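Local coordinates for protein AAA ATPase, central region (Enterococcus faecium, PDB 2R9G) that probably serves as the C-terminal helical and assembly region of an MgsA (RarA)-type AAA+ ATPase, a family linked to ATP-driven maintenance of replication forks, at residues C[19-24]-C[35-40]; C[23-28]-C[96-101]. One frame throughout, in Å; residues are numbered along the deposited sequence.

Interaction 1: residues C[19-24]-C[35-40]; sequences SAFQKS and HYLARL
The methyl of Ala20 lies almost centrally above the Tyr36 ring in a CH-pi contact, with CB 3.6 Å from the ring centroid and 10° off its normal. His35 CD2 takes the opposite face, so the phenol is sandwiched between a methyl from the partner helix and an imidazole edge from its own. A second CH-pi contact, with the roles of the helices exchanged, is more offset: Leu40 CD1 sits over one face of Phe21, 4.2 Å from the centroid.

Apolar packing fills in around the rings. The side chains of Phe21 and Tyr36 pass one another running in opposite directions, with Phe21 CB 3.9 Å from Tyr36 CB. Phe21 CE1 touches Leu37 CB at 3.7 Å. With CG anti to the backbone N (chi1 -180°), the Phe21 ring is carried alongside Leu37 and on to Leu53 and Val95 of two further helices. Helices 14-26 and 30-43, consecutive in the chain, form an antiparallel alpha-hairpin within the helical bundle, the local axes 9.0 Å apart at an angle of 150°.

Polar groups border this packing. Ser24 OG lies at the edge of the Tyr36 ring, 3.5 Å from CD2, and donates to Ala20 O within its own helix over 2.7 Å; Ser24 N reaches that carbonyl from the other face of its plane, so two donors grip one buried oxygen. The Tyr36 hydroxyl is hydrogen-bonded to the carbonyl oxygen of Tyr162 of the second subunit.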
loop_
_atom_site.group_PDB
_atom_site.type_symbol
_atom_site.label_atom_id
_atom_site.label_comp_id
_atom_site.label_asym_id
_atom_site.label_seq_id
_atom_site.Cartn_x
_atom_site.Cartn_y
_atom_site.Cartn_z
ATOM N N SER C 19 -16.973 5.823 20.726
ATOM C CA SER C 19 -16.606 4.692 21.580
ATOM C C SER C 19 -17.259 3.391 21.097
ATOM O O SER C 19 -16.573 2.388 20.944
ATOM C CB SER C 19 -16.979 4.978 23.042
ATOM O OG SER C 19 -16.728 3.863 23.876
ATOM N N ALA C 20 -18.565 3.431 20.823
ATOM C CA ALA C 20 -19.302 2.257 20.341
ATOM C C ALA C 20 -18.843 1.771 18.960
ATOM O O ALA C 20 -18.854 0.578 18.688
ATOM C CB ALA C 20 -20.780 2.537 20.336
ATOM N N PHE C 21 -18.453 2.715 18.105
ATOM C CA PHE C 21 -17.829 2.455 16.807
ATOM C C PHE C 21 -16.525 1.650 16.938
ATOM O O PHE C 21 -16.385 0.612 16.299
ATOM C CB PHE C 21 -17.604 3.801 16.084
ATOM C CG PHE C 21 -16.971 3.696 14.710
ATOM C CD1 PHE C 21 -17.530 2.906 13.715
ATOM C CD2 PHE C 21 -15.849 4.458 14.399
ATOM C CE1 PHE C 21 -16.960 2.844 12.450
ATOM C CE2 PHE C 21 -15.269 4.406 13.132
ATOM C CZ PHE C 21 -15.825 3.590 12.158
ATOM N N GLN C 22 -15.588 2.125 17.766
ATOM C CA GLN C 22 -14.334 1.399 18.015
ATOM C C GLN C 22 -14.556 0.004 18.624
ATOM O O GLN C 22 -13.935 -0.979 18.192
ATOM C CB GLN C 22 -13.349 2.237 18.857
ATOM C CG GLN C 22 -12.161 1.430 19.418
ATOM C CD GLN C 22 -10.850 2.198 19.525
ATOM O OE1 GLN C 22 -10.829 3.419 19.663
ATOM N NE2 GLN C 22 -9.743 1.469 19.474
ATOM N N LYS C 23 -15.462 -0.066 19.598
ATOM C CA LYS C 23 -15.762 -1.316 20.298
ATOM C C LYS C 23 -16.447 -2.351 19.394
ATOM O O LYS C 23 -16.167 -3.553 19.498
ATOM C CB LYS C 23 -16.571 -1.037 21.570
ATOM C CG LYS C 23 -15.764 -0.307 22.651
ATOM C CD LYS C 23 -16.646 0.203 23.777
ATOM C CE LYS C 23 -15.823 0.644 24.984
ATOM N NZ LYS C 23 -15.076 1.915 24.732
ATOM N N SER C 24 -17.320 -1.885 18.496
ATOM C CA SER C 24 -17.960 -2.754 17.491
ATOM C C SER C 24 -16.962 -3.377 16.509
ATOM O O SER C 24 -17.040 -4.572 16.228
ATOM C CB SER C 24 -19.034 -2.000 16.693
ATOM O OG SER C 24 -20.103 -1.552 17.509
ATOM N N HIS C 35 -23.627 0.559 11.563
ATOM C CA HIS C 35 -24.637 1.391 12.198
ATOM C C HIS C 35 -24.017 2.637 12.821
ATOM O O HIS C 35 -24.508 3.748 12.600
ATOM C CB HIS C 35 -25.406 0.607 13.263
ATOM C CG HIS C 35 -26.124 1.485 14.239
ATOM N ND1 HIS C 35 -27.244 2.209 13.896
ATOM C CD2 HIS C 35 -25.861 1.785 15.530
ATOM C CE1 HIS C 35 -27.650 2.906 14.941
ATOM N NE2 HIS C 35 -26.827 2.668 15.945
ATOM N N TYR C 36 -22.940 2.453 13.587
ATOM C CA TYR C 36 -22.259 3.582 14.225
ATOM C C TYR C 36 -21.501 4.459 13.246
ATOM O O TYR C 36 -21.433 5.672 13.450
ATOM C CB TYR C 36 -21.367 3.139 15.390
ATOM C CG TYR C 36 -22.179 2.565 16.527
ATOM C CD1 TYR C 36 -23.102 3.353 17.223
ATOM C CD2 TYR C 36 -22.058 1.227 16.879
ATOM C CE1 TYR C 36 -23.873 2.815 18.258
ATOM C CE2 TYR C 36 -22.819 0.679 17.894
ATOM C CZ TYR C 36 -23.717 1.473 18.583
ATOM O OH TYR C 36 -24.447 0.911 19.596
ATOM N N LEU C 37 -20.958 3.862 12.180
ATOM C CA LEU C 37 -20.354 4.656 11.104
ATOM C C LEU C 37 -21.408 5.568 10.477
ATOM O O LEU C 37 -21.160 6.764 10.286
ATOM C CB LEU C 37 -19.664 3.784 10.043
ATOM C CG LEU C 37 -19.153 4.462 8.757
ATOM C CD1 LEU C 37 -18.206 5.637 9.039
ATOM C CD2 LEU C 37 -18.491 3.459 7.835
ATOM N N ALA C 38 -22.583 4.996 10.209
ATOM C CA ALA C 38 -23.712 5.713 9.634
ATOM C C ALA C 38 -24.134 6.927 10.461
ATOM O O ALA C 38 -24.402 7.985 9.908
ATOM C CB ALA C 38 -24.873 4.773 9.434
ATOM N N ARG C 39 -24.179 6.758 11.780
ATOM C CA ARG C 39 -24.501 7.831 12.711
ATOM C C ARG C 39 -23.454 8.933 12.684
ATOM O O ARG C 39 -23.790 10.112 12.781
ATOM C CB ARG C 39 -24.614 7.286 14.132
ATOM C CG ARG C 39 -25.875 6.507 14.372
ATOM C CD ARG C 39 -25.874 5.855 15.715
ATOM N NE ARG C 39 -26.264 6.757 16.792
ATOM C CZ ARG C 39 -26.747 6.348 17.961
ATOM N NH1 ARG C 39 -26.924 5.048 18.201
ATOM N NH2 ARG C 39 -27.065 7.242 18.886
ATOM N N LEU C 40 -22.193 8.534 12.564
ATOM C CA LEU C 40 -21.081 9.466 12.474
ATOM C C LEU C 40 -21.069 10.227 11.152
ATOM O O LEU C 40 -20.820 11.431 11.136
ATOM C CB LEU C 40 -19.755 8.736 12.691
ATOM C CG LEU C 40 -19.498 8.235 14.112
ATOM C CD1 LEU C 40 -18.293 7.326 14.106
ATOM C CD2 LEU C 40 -19.330 9.392 15.124
#

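Interaction 2: residues C[23-28]-C[96-101]; sequences KSIRGS and VDLCLS
The flat groups that meet Ile25 and Ser28 here are the backbone peptides of helix 88-100. Over one face of the peptide joining Leu98 to Cys99 stands the Ile25 methyl CG2, 3.8 Å from Cys99 N. The next carbonyl, that of Cys99, is met at its oxygen by Ser28: Ser28 CA makes a CA-H...O contact with Cys99 O at 3.3 Å, and Ser28 OG comes to 3.2 Å from Cys99 O.

Ile25 provides the apolar half of the contact with both of its branches. CG2, anti to the backbone N, reaches past the peptide to Leu98 CB at 3.7 Å, whereas CG1, beside the backbone N (chi1 -59°), lies 3.9 Å from Cys99 SG. The sulfur also rests 3.8 Å from Ile25 CA, which brings it close against the backbone of helix 14-26.

Both segments are helix C-termini. Ser28, with positive phi (65°), is the C-prime residue of a Schellman motif, its N bonded to Ile25 O over 3.0 Å and Asp29 N bonded to Ser24 O; this reversal brings the backbone of Ser28 up to Cys99. Lys103 NZ ties the two ends together by hydrogen bonds to Ser28 OG, Cys99 O and Ser101 O, and its positive charge would probably be favoured beside two helix C-termini. Ser101 OG folds back to Asp97 O, approaching from above the carbonyl plane.

Helix 46-61 flanks the contact, its Leu53 touching both Ile25 and Leu98; Ala33 of helix 30-43 also packs on Ile25, Thr72 of helix 66-82 lies against Leu98, and Ile192 of the second subunit packs on Ser28.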
loop_
_atom_site.group_PDB
_atom_site.type_symbol
_atom_site.label_atom_id
_atom_site.label_comp_id
_atom_site.label_asym_id
_atom_site.label_seq_id
_atom_site.Cartn_x
_atom_site.Cartn_y
_atom_site.Cartn_z
ATOM N N LYS C 23 -15.462 -0.066 19.598
ATOM C CA LYS C 23 -15.762 -1.316 20.298
ATOM C C LYS C 23 -16.447 -2.351 19.394
ATOM O O LYS C 23 -16.167 -3.553 19.498
ATOM C CB LYS C 23 -16.571 -1.037 21.570
ATOM C CG LYS C 23 -15.764 -0.307 22.651
ATOM C CD LYS C 23 -16.646 0.203 23.777
ATOM C CE LYS C 23 -15.823 0.644 24.984
ATOM N NZ LYS C 23 -15.076 1.915 24.732
ATOM N N SER C 24 -17.320 -1.885 18.496
ATOM C CA SER C 24 -17.960 -2.754 17.491
ATOM C C SER C 24 -16.962 -3.377 16.509
ATOM O O SER C 24 -17.040 -4.572 16.228
ATOM C CB SER C 24 -19.034 -2.000 16.693
ATOM O OG SER C 24 -20.103 -1.552 17.509
ATOM N N ILE C 25 -16.037 -2.569 15.989
ATOM C CA ILE C 25 -15.031 -3.069 15.041
ATOM C C ILE C 25 -14.076 -4.032 15.739
ATOM O O ILE C 25 -13.880 -5.153 15.267
ATOM C CB ILE C 25 -14.245 -1.931 14.315
ATOM C CG1 ILE C 25 -15.202 -1.023 13.545
ATOM C CG2 ILE C 25 -13.229 -2.531 13.357
ATOM C CD1 ILE C 25 -14.559 0.131 12.799
ATOM N N ARG C 26 -13.531 -3.599 16.879
ATOM C CA ARG C 26 -12.719 -4.448 17.769
ATOM C C ARG C 26 -13.429 -5.772 18.080
ATOM O O ARG C 26 -12.800 -6.839 18.128
ATOM C CB ARG C 26 -12.396 -3.676 19.056
ATOM C CG ARG C 26 -11.562 -4.405 20.105
ATOM C CD ARG C 26 -11.571 -3.634 21.427
ATOM N NE ARG C 26 -10.845 -2.357 21.385
ATOM C CZ ARG C 26 -11.145 -1.285 22.120
ATOM N NH1 ARG C 26 -10.411 -0.182 22.016
ATOM N NH2 ARG C 26 -12.172 -1.304 22.962
ATOM N N GLY C 27 -14.752 -5.694 18.225
ATOM C CA GLY C 27 -15.575 -6.845 18.572
ATOM C C GLY C 27 -16.123 -7.678 17.435
ATOM O O GLY C 27 -16.953 -8.569 17.664
ATOM N N SER C 28 -15.666 -7.374 16.217
ATOM C CA SER C 28 -15.982 -8.124 14.990
ATOM C C SER C 28 -17.451 -8.094 14.562
ATOM O O SER C 28 -17.925 -9.003 13.879
ATOM C CB SER C 28 -15.443 -9.570 15.048
ATOM O OG SER C 28 -14.035 -9.600 15.240
ATOM N N VAL C 96 -15.689 -2.977 7.195
ATOM C CA VAL C 96 -16.013 -4.394 7.027
ATOM C C VAL C 96 -14.755 -5.263 7.087
ATOM O O VAL C 96 -14.712 -6.242 7.837
ATOM C CB VAL C 96 -16.814 -4.646 5.731
ATOM C CG1 VAL C 96 -17.110 -6.107 5.587
ATOM C CG2 VAL C 96 -18.127 -3.873 5.770
ATOM N N ASP C 97 -13.736 -4.866 6.323
ATOM C CA ASP C 97 -12.425 -5.512 6.305
ATOM C C ASP C 97 -11.808 -5.586 7.706
ATOM O O ASP C 97 -11.328 -6.644 8.103
ATOM C CB ASP C 97 -11.482 -4.776 5.332
ATOM C CG ASP C 97 -10.126 -5.479 5.143
ATOM O OD1 ASP C 97 -9.958 -6.658 5.529
ATOM O OD2 ASP C 97 -9.213 -4.835 4.585
ATOM N N LEU C 98 -11.830 -4.474 8.443
ATOM C CA LEU C 98 -11.267 -4.428 9.794
ATOM C C LEU C 98 -12.031 -5.316 10.777
ATOM O O LEU C 98 -11.417 -6.053 11.546
ATOM C CB LEU C 98 -11.213 -2.994 10.321
ATOM C CG LEU C 98 -10.205 -1.994 9.749
ATOM C CD1 LEU C 98 -10.323 -0.663 10.512
ATOM C CD2 LEU C 98 -8.766 -2.535 9.748
ATOM N N CYS C 99 -13.364 -5.244 10.733
ATOM C CA CYS C 99 -14.251 -6.104 11.546
ATOM C C CYS C 99 -13.967 -7.588 11.378
ATOM O O CYS C 99 -14.060 -8.345 12.337
ATOM C CB CYS C 99 -15.735 -5.882 11.197
ATOM S SG CYS C 99 -16.407 -4.293 11.698
ATOM N N LEU C 100 -13.627 -8.009 10.163
ATOM C CA LEU C 100 -13.564 -9.440 9.875
ATOM C C LEU C 100 -12.148 -10.022 9.808
ATOM O O LEU C 100 -11.976 -11.244 9.735
ATOM C CB LEU C 100 -14.405 -9.766 8.632
ATOM C CG LEU C 100 -15.919 -9.571 8.812
ATOM C CD1 LEU C 100 -16.699 -9.737 7.496
ATOM C CD2 LEU C 100 -16.486 -10.492 9.902
ATOM N N SER C 101 -11.147 -9.145 9.865
ATOM C CA SER C 101 -9.736 -9.529 9.898
ATOM C C SER C 101 -9.332 -10.006 11.287
ATOM O O SER C 101 -10.030 -9.712 12.253
ATOM C CB SER C 101 -8.861 -8.344 9.483
ATOM O OG SER C 101 -8.982 -8.119 8.091
#

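Overall arrangement
Interactions 1 and 2 follow one another along helix 14-26, sharing Lys23 and Ser24, with centres about 11 Å apart. The body of that helix pairs with the next one in sequence, helix 30-43, in a local hairpin; its C-terminal end meets helix 88-100, which the chain reaches only after two more helices. Leu53 of helix 46-61 touches side chains of both contacts, and Val95 of helix 88-100 packs on Phe21 and Leu37 of interaction 1. The first helix is thereby tied to both early and later parts of the bundle. Both contacts also border the second subunit, consistent with this helical region helping to build the four-chain assembly.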